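Local coordinates for protein putative TIM-barrel metal-dependent hydrolase (Mycobacterium avium subsp. paratuberculosis S397, PDB 4DZI) that is probably a metal-dependent amidohydrolase of the TIM-barrel type that has a two-metal site, occupied here by cadmium ions, at residues Ser170-Thr175 with Pro198-Val203; Pro215-Leu220 with Pro285-Val290; Ala267-Met272 with Ile303-Lys308. All coordinates share one frame; numbering follows the deposited sequence.

Interaction 1 (Ser170-Thr175 with Pro198-Val203); sequences SLADPT and PVPGLV
The carbonyl oxygen of Ala172 is gripped from two quarters. A water donates to Ala172 O at 3.2 Å and accepts from Leu202 N at 2.9 Å, bridging the two loops, while Arg206 NH2 also bonds to Ala172 O and reaches Leu171 O as well. No direct hydrogen bond joins Ser170-Thr175 to Pro198-Val203; this water and Arg206, which also pairs with the Val199 backbone, link them. The backbones come closest where Ala172 CA lies 3.4 Å from Pro200 O, a CA-H...O contact. Ala172 CB lies 3.7 Å from Pro200 O and touches the ring of Pro200 only at its CB, 4.1 Å away. Val199 points toward the other loop and does the apolar work with CG1, which is set anti to its own nitrogen (chi1 176°). Val199 CG1 sits 3.4 Å from Leu171 O and packs on Leu171 CB at 3.7 Å; CG2 reaches the same CB from farther off. Within the first loop, Ala172 N donates to Ser170 OG at 3.0 Å, an ST turn that folds the chain just where Val199 and Pro200 meet it. Asp173 then caps helix 174-186, its OD1 accepting from Arg176 N and weakly from Thr175 N. Ile136 of helix 136-153 covers Ala172. Both loops lead from a short strand into a helix, consistent with beta-to-alpha connections of a TIM barrel, here packed against each other.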
# COMPACT_ATOMS: atom_id res chain seq x y z
N SER C 170 5.27 -23.45 5.39
CA SER C 170 5.96 -22.28 5.91
C SER C 170 7.42 -22.35 5.51
O SER C 170 8.08 -23.40 5.67
CB SER C 170 5.89 -22.19 7.44
OG SER C 170 6.71 -21.10 7.90
N LEU C 171 7.94 -21.23 5.04
CA LEU C 171 9.36 -21.13 4.73
C LEU C 171 10.18 -20.61 5.93
O LEU C 171 11.36 -20.27 5.74
CB LEU C 171 9.57 -20.17 3.56
CG LEU C 171 9.04 -20.71 2.23
CD1 LEU C 171 8.98 -19.65 1.15
CD2 LEU C 171 9.90 -21.88 1.81
N ALA C 172 9.60 -20.57 7.14
CA ALA C 172 10.26 -19.94 8.29
C ALA C 172 11.60 -20.60 8.59
O ALA C 172 12.55 -19.93 8.97
CB ALA C 172 9.36 -19.92 9.52
N ASP C 173 11.66 -21.92 8.45
CA ASP C 173 12.95 -22.64 8.53
C ASP C 173 13.10 -23.34 7.18
O ASP C 173 12.39 -24.32 6.90
CB ASP C 173 12.85 -23.67 9.65
CG ASP C 173 14.08 -24.61 9.73
OD1 ASP C 173 14.73 -24.88 8.71
OD2 ASP C 173 14.34 -25.10 10.84
N PRO C 174 13.97 -22.81 6.29
CA PRO C 174 13.86 -23.31 4.93
C PRO C 174 14.30 -24.75 4.72
O PRO C 174 13.88 -25.38 3.75
CB PRO C 174 14.78 -22.37 4.13
CG PRO C 174 14.77 -21.11 4.91
CD PRO C 174 14.71 -21.54 6.36
N THR C 175 15.15 -25.28 5.60
CA THR C 175 15.56 -26.68 5.51
C THR C 175 14.40 -27.58 5.91
O THR C 175 14.08 -28.55 5.21
CB THR C 175 16.73 -26.96 6.45
OG1 THR C 175 17.87 -26.26 5.96
CG2 THR C 175 17.03 -28.45 6.52
N PRO C 198 5.61 -11.48 4.66
CA PRO C 198 7.04 -11.70 4.95
C PRO C 198 7.28 -13.05 5.61
O PRO C 198 6.48 -13.51 6.43
CB PRO C 198 7.35 -10.56 5.93
CG PRO C 198 6.38 -9.47 5.54
CD PRO C 198 5.10 -10.23 5.24
N VAL C 199 8.37 -13.71 5.25
CA VAL C 199 8.68 -15.01 5.85
C VAL C 199 9.38 -14.79 7.19
O VAL C 199 10.41 -14.12 7.25
CB VAL C 199 9.62 -15.85 4.93
CG1 VAL C 199 10.00 -17.14 5.62
CG2 VAL C 199 8.96 -16.14 3.58
N PRO C 200 8.84 -15.38 8.26
CA PRO C 200 9.46 -15.19 9.57
C PRO C 200 10.89 -15.76 9.59
O PRO C 200 11.18 -16.78 8.96
CB PRO C 200 8.55 -15.99 10.51
CG PRO C 200 7.22 -15.94 9.83
CD PRO C 200 7.56 -16.11 8.36
N GLY C 201 11.76 -15.10 10.34
CA GLY C 201 13.14 -15.60 10.46
C GLY C 201 13.62 -15.64 11.89
O GLY C 201 13.08 -14.95 12.75
N LEU C 202 14.61 -16.49 12.17
CA LEU C 202 15.21 -16.52 13.50
C LEU C 202 15.86 -15.19 13.80
O LEU C 202 15.76 -14.68 14.91
CB LEU C 202 16.27 -17.62 13.58
CG LEU C 202 15.77 -19.05 13.69
CD1 LEU C 202 16.96 -19.98 13.62
CD2 LEU C 202 14.99 -19.23 14.98
N VAL C 203 16.50 -14.62 12.79
CA VAL C 203 17.26 -13.39 12.97
C VAL C 203 16.41 -12.18 12.61
O VAL C 203 16.34 -11.23 13.37
CB VAL C 203 18.55 -13.39 12.12
CG1 VAL C 203 19.30 -12.07 12.27
CG2 VAL C 203 19.43 -14.58 12.50
O HOH W 1 15.08 -18.35 10.06

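Interaction 2 (Pro215-Leu220 with Pro285-Val290); sequences PVWARL and PKLKAV
The side chain of Trp217 projects from helix 214-223 onto Leu287, which lies in the loop two residues before strand 289-292. Its CB already touches the leucine, 4.1 Å from Leu287 CD2. Farther along, the indole atom CD2 of Trp217 keeps to the same methyl, and CE3 makes the nearest approach at 3.7 Å to Leu287 CD2. One methyl thus rides along the six-membered side of the indole, meeting the ring obliquely. On the five-membered side Trp217 NE1 turns away to donate to Leu208 O, which satisfies the single polar atom of the ring and helps fix its rotation. The other branch of Leu287 serves the backbone side of the helix: CD1 sits 3.9 Å from Leu220 CB and equally far from Trp217 O. With CG set anti to the leucine nitrogen (chi1 -175°), the isobutyl group projects to the helix and its two methyls part between Trp217 and Leu220, one turn apart. Met275 of helix 266-277 and Val280 of the short helix 280-283 touch both Trp217 and Leu287, adding to the apolar layer between helix 214-223 and the loop entering strand 289-292. No hydrogen bond crosses between Pro215-Leu220 and Pro285-Val290, so this contact is apolar and non-directional, resting on dispersion and burial of hydrocarbon.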
# COMPACT_ATOMS: atom_id res chain seq x y z
N PRO C 215 15.53 -23.89 -2.64
CA PRO C 215 15.26 -25.34 -2.67
C PRO C 215 13.75 -25.69 -2.62
O PRO C 215 13.31 -26.59 -3.33
CB PRO C 215 16.02 -25.85 -1.44
CG PRO C 215 17.17 -24.87 -1.32
CD PRO C 215 16.55 -23.53 -1.63
N VAL C 216 12.98 -24.96 -1.83
CA VAL C 216 11.51 -25.12 -1.82
C VAL C 216 10.90 -24.80 -3.20
O VAL C 216 10.11 -25.58 -3.72
CB VAL C 216 10.86 -24.26 -0.71
CG1 VAL C 216 9.33 -24.26 -0.85
CG2 VAL C 216 11.29 -24.77 0.66
N TRP C 217 11.18 -23.63 -3.76
CA TRP C 217 10.59 -23.32 -5.08
C TRP C 217 11.01 -24.31 -6.13
O TRP C 217 10.21 -24.65 -7.02
CB TRP C 217 10.97 -21.94 -5.59
CG TRP C 217 10.64 -20.83 -4.63
CD1 TRP C 217 11.51 -19.85 -4.14
CD2 TRP C 217 9.34 -20.54 -4.00
NE1 TRP C 217 10.85 -18.98 -3.31
CE2 TRP C 217 9.55 -19.36 -3.16
CE3 TRP C 217 8.06 -21.13 -4.06
CZ2 TRP C 217 8.52 -18.79 -2.43
CZ3 TRP C 217 7.04 -20.56 -3.31
CH2 TRP C 217 7.26 -19.42 -2.51
N ALA C 218 12.25 -24.80 -6.06
CA ALA C 218 12.68 -25.81 -7.03
C ALA C 218 11.89 -27.13 -6.88
O ALA C 218 11.50 -27.74 -7.90
CB ALA C 218 14.20 -26.06 -6.96
N ARG C 219 11.66 -27.57 -5.64
CA ARG C 219 10.82 -28.76 -5.45
C ARG C 219 9.43 -28.59 -6.08
O ARG C 219 8.92 -29.48 -6.75
CB ARG C 219 10.69 -29.15 -3.99
CG ARG C 219 11.94 -29.69 -3.31
CD ARG C 219 12.37 -31.06 -3.84
NE ARG C 219 12.97 -31.86 -2.76
CZ ARG C 219 14.21 -31.74 -2.29
NH1 ARG C 219 15.06 -30.83 -2.79
NH2 ARG C 219 14.62 -32.54 -1.31
N LEU C 220 8.79 -27.45 -5.86
CA LEU C 220 7.43 -27.28 -6.38
C LEU C 220 7.45 -27.19 -7.90
O LEU C 220 6.58 -27.73 -8.59
CB LEU C 220 6.80 -26.00 -5.79
CG LEU C 220 6.56 -26.08 -4.29
CD1 LEU C 220 6.13 -24.71 -3.77
CD2 LEU C 220 5.50 -27.12 -4.00
N PRO C 285 11.58 -20.81 -13.65
CA PRO C 285 10.64 -20.35 -14.68
C PRO C 285 9.43 -21.25 -14.84
O PRO C 285 8.42 -20.81 -15.36
CB PRO C 285 11.49 -20.33 -15.97
CG PRO C 285 12.68 -21.19 -15.66
CD PRO C 285 12.93 -21.07 -14.19
N LYS C 286 9.53 -22.49 -14.36
CA LYS C 286 8.37 -23.42 -14.41
C LYS C 286 7.41 -23.23 -13.23
O LYS C 286 6.32 -23.82 -13.25
CB LYS C 286 8.81 -24.90 -14.47
CG LYS C 286 9.72 -25.27 -15.64
CD LYS C 286 9.75 -26.79 -15.77
CE LYS C 286 11.08 -27.31 -16.30
NZ LYS C 286 11.28 -26.90 -17.71
N LEU C 287 7.81 -22.47 -12.21
CA LEU C 287 6.98 -22.30 -10.99
C LEU C 287 5.68 -21.59 -11.33
O LEU C 287 5.68 -20.57 -12.02
CB LEU C 287 7.73 -21.51 -9.92
CG LEU C 287 6.98 -21.39 -8.58
CD1 LEU C 287 6.91 -22.75 -7.86
CD2 LEU C 287 7.73 -20.42 -7.66
N LYS C 288 4.56 -22.17 -10.88
CA LYS C 288 3.25 -21.60 -11.09
C LYS C 288 2.75 -21.05 -9.76
O LYS C 288 3.01 -21.62 -8.71
CB LYS C 288 2.29 -22.64 -11.65
CG LYS C 288 2.70 -23.14 -13.05
CD LYS C 288 1.83 -24.33 -13.47
CE LYS C 288 2.27 -25.54 -12.66
NZ LYS C 288 1.27 -26.65 -12.63
N ALA C 289 2.09 -19.90 -9.82
CA ALA C 289 1.51 -19.33 -8.62
C ALA C 289 0.07 -18.92 -8.85
O ALA C 289 -0.35 -18.59 -9.98
CB ALA C 289 2.31 -18.11 -8.16
N VAL C 290 -0.71 -18.91 -7.78
CA VAL C 290 -2.12 -18.53 -7.93
C VAL C 290 -2.50 -17.66 -6.73
O VAL C 290 -2.19 -17.98 -5.60
CB VAL C 290 -3.11 -19.74 -8.07
CG1 VAL C 290 -2.97 -20.71 -6.89
CG2 VAL C 290 -4.56 -19.24 -8.21

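Interaction 3 (Ala267-Met272 with Ile303-Lys308); sequences AIHDTM and IKRLKK. With SO4 (sulfate ion), chain J.
Helices 266-277 and 298-312 meet at the dimer interface, where His269 and Arg305 stand beside a bound sulfate, probably from the crystallisation liquor. The guanidinium comes edge-on over one face of the imidazole, the two planes 86° apart. Arg305 NH2 lies over that face, 3.0 Å from His269 NE2, whereas Arg305 CD approaches the same nitrogen from near the ring's edge, 3.5 Å away. The arginine chain runs extended from CG to NE, carrying its charged group across the gap between the segments, whose nearest CA atoms, those of His269 and Ile303, are 10.0 Å apart. His269 in turn places CG anti to its own nitrogen (chi1 174°), which swings the ring toward the arginine. Its ND1 donates to Asp270 OD1 at 2.8 Å, with the carboxylate oxygen close to the ring plane, a bond that fixes the imidazole's rotation. Asp270 has further support from Tyr236 and from Arg266 of the second subunit.

Sulfate O1 accepts from Arg305 NH1 at 2.9 Å, and O3 accepts from Arg305 NH2 in a longer but nearly straight bond (3.3 Å, 171°). The arginine's strongest partner is Asp264 of the second subunit, in a salt bridge with NE, while Asp265 of that subunit pairs with NH1. Arg266 and Arg301 of this chain, together with Arg266 and Arg305 of the second subunit, also hydrogen-bond to the sulfate. These carboxylates and the anion would probably offset the charge of the clustered arginines, an anion site shared by two subunits across their helical interface.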
# COMPACT_ATOMS: atom_id res chain seq x y z
N ALA C 267 -1.26 -6.81 0.96
CA ALA C 267 -0.45 -8.02 1.16
C ALA C 267 -0.17 -8.76 -0.12
O ALA C 267 0.96 -9.18 -0.36
CB ALA C 267 -1.08 -8.93 2.23
N ILE C 268 -1.19 -8.94 -0.97
CA ILE C 268 -0.98 -9.70 -2.20
C ILE C 268 -0.10 -8.92 -3.19
O ILE C 268 0.76 -9.47 -3.84
CB ILE C 268 -2.30 -10.15 -2.84
CG1 ILE C 268 -2.06 -11.15 -3.98
CG2 ILE C 268 -3.13 -8.99 -3.38
CD1 ILE C 268 -1.28 -12.40 -3.57
N HIS C 269 -0.28 -7.60 -3.23
CA HIS C 269 0.59 -6.80 -4.08
C HIS C 269 2.04 -6.99 -3.69
O HIS C 269 2.91 -7.24 -4.56
CB HIS C 269 0.21 -5.33 -3.89
CG HIS C 269 1.14 -4.38 -4.62
ND1 HIS C 269 2.34 -4.00 -4.12
CD2 HIS C 269 1.01 -3.75 -5.85
CE1 HIS C 269 2.95 -3.18 -5.01
NE2 HIS C 269 2.13 -3.01 -6.05
N ASP C 270 2.32 -6.82 -2.38
CA ASP C 270 3.69 -6.89 -1.88
C ASP C 270 4.27 -8.30 -2.01
O ASP C 270 5.45 -8.49 -2.31
CB ASP C 270 3.77 -6.36 -0.47
CG ASP C 270 3.34 -4.90 -0.36
OD1 ASP C 270 3.08 -4.28 -1.43
OD2 ASP C 270 3.24 -4.40 0.78
N THR C 271 3.43 -9.32 -1.81
CA THR C 271 3.84 -10.71 -2.00
C THR C 271 4.30 -10.95 -3.44
O THR C 271 5.35 -11.58 -3.69
CB THR C 271 2.63 -11.64 -1.67
OG1 THR C 271 2.42 -11.59 -0.26
CG2 THR C 271 2.89 -13.13 -2.09
N MET C 272 3.48 -10.53 -4.40
CA MET C 272 3.81 -10.77 -5.79
C MET C 272 5.03 -9.92 -6.18
O MET C 272 5.87 -10.39 -6.92
CB MET C 272 2.62 -10.51 -6.70
CG MET C 272 1.48 -11.52 -6.53
SD MET C 272 2.11 -13.14 -7.00
CE MET C 272 0.66 -14.16 -6.66
N ILE C 303 1.83 -3.81 -12.03
CA ILE C 303 2.40 -3.71 -13.38
C ILE C 303 3.10 -2.34 -13.56
O ILE C 303 4.25 -2.29 -13.99
CB ILE C 303 1.35 -3.98 -14.49
CG1 ILE C 303 1.06 -5.49 -14.57
CG2 ILE C 303 1.84 -3.48 -15.86
CD1 ILE C 303 -0.15 -5.81 -15.40
N LYS C 304 2.44 -1.26 -13.14
CA LYS C 304 3.03 0.09 -13.25
C LYS C 304 4.34 0.16 -12.50
O LYS C 304 5.36 0.63 -13.02
CB LYS C 304 2.08 1.15 -12.69
CG LYS C 304 2.62 2.57 -12.83
CD LYS C 304 1.49 3.59 -12.78
CE LYS C 304 1.99 5.01 -12.95
NZ LYS C 304 2.37 5.61 -11.63
N ARG C 305 4.33 -0.32 -11.26
CA ARG C 305 5.54 -0.26 -10.42
C ARG C 305 6.64 -1.20 -10.91
O ARG C 305 7.83 -0.88 -10.80
CB ARG C 305 5.15 -0.58 -8.98
CG ARG C 305 4.25 0.50 -8.38
CD ARG C 305 3.59 0.04 -7.07
NE ARG C 305 2.83 1.15 -6.47
CZ ARG C 305 1.87 1.00 -5.56
NH1 ARG C 305 1.25 2.06 -5.05
NH2 ARG C 305 1.49 -0.22 -5.17
N LEU C 306 6.28 -2.38 -11.44
CA LEU C 306 7.32 -3.29 -11.95
C LEU C 306 7.99 -2.66 -13.17
O LEU C 306 9.21 -2.76 -13.30
CB LEU C 306 6.72 -4.65 -12.35
CG LEU C 306 6.32 -5.47 -11.14
CD1 LEU C 306 5.55 -6.69 -11.64
CD2 LEU C 306 7.55 -5.89 -10.33
N LYS C 307 7.19 -2.02 -14.01
CA LYS C 307 7.72 -1.39 -15.23
C LYS C 307 8.71 -0.29 -14.85
O LYS C 307 9.76 -0.12 -15.49
CB LYS C 307 6.60 -0.78 -16.06
CG LYS C 307 5.80 -1.72 -16.93
CD LYS C 307 4.90 -0.89 -17.85
CE LYS C 307 3.81 -1.71 -18.52
NZ LYS C 307 4.36 -2.86 -19.30
N LYS C 308 8.37 0.49 -13.84
CA LYS C 308 9.25 1.55 -13.34
C LYS C 308 10.52 0.97 -12.73
O LYS C 308 11.63 1.42 -13.02
CB LYS C 308 8.49 2.41 -12.33
CG LYS C 308 9.33 3.39 -11.51
CD LYS C 308 9.74 4.64 -12.26
CE LYS C 308 10.52 5.57 -11.34
NZ LYS C 308 9.80 5.91 -10.08
S SO4 J . -1.33 0.49 -2.77
O1 SO4 J . -0.04 1.15 -2.64
O2 SO4 J . -2.14 0.86 -3.96
O3 SO4 J . -0.91 -0.91 -3.04
O4 SO4 J . -2.20 0.31 -1.62

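How the interactions relate
Interactions 1 and 2 are joined directly: Leu171 CD2 lies 3.4 Å from Val216 CG2 and Leu171 CD1 3.7 Å from Trp217 CZ2, although the centres of the two contacts are 17 Å apart. Interaction 3 touches neither, its centre standing 22 Å from interaction 1 and 19 Å from interaction 2, but Met275, which packs on the Trp217-Leu287 pair, continues its helix 266-277. Strand 289-292 leads from interaction 2 to Glu293, a ligand of both cadmium ions, and then into helix 298-312 of interaction 3. Adjacent strand 227-230 ends at His230, another cadmium ligand, and its Phe229 supports Met272. Interaction 2 thus includes the start of a strand leading to a metal ligand, whereas the sulfate lies at the subunit interface.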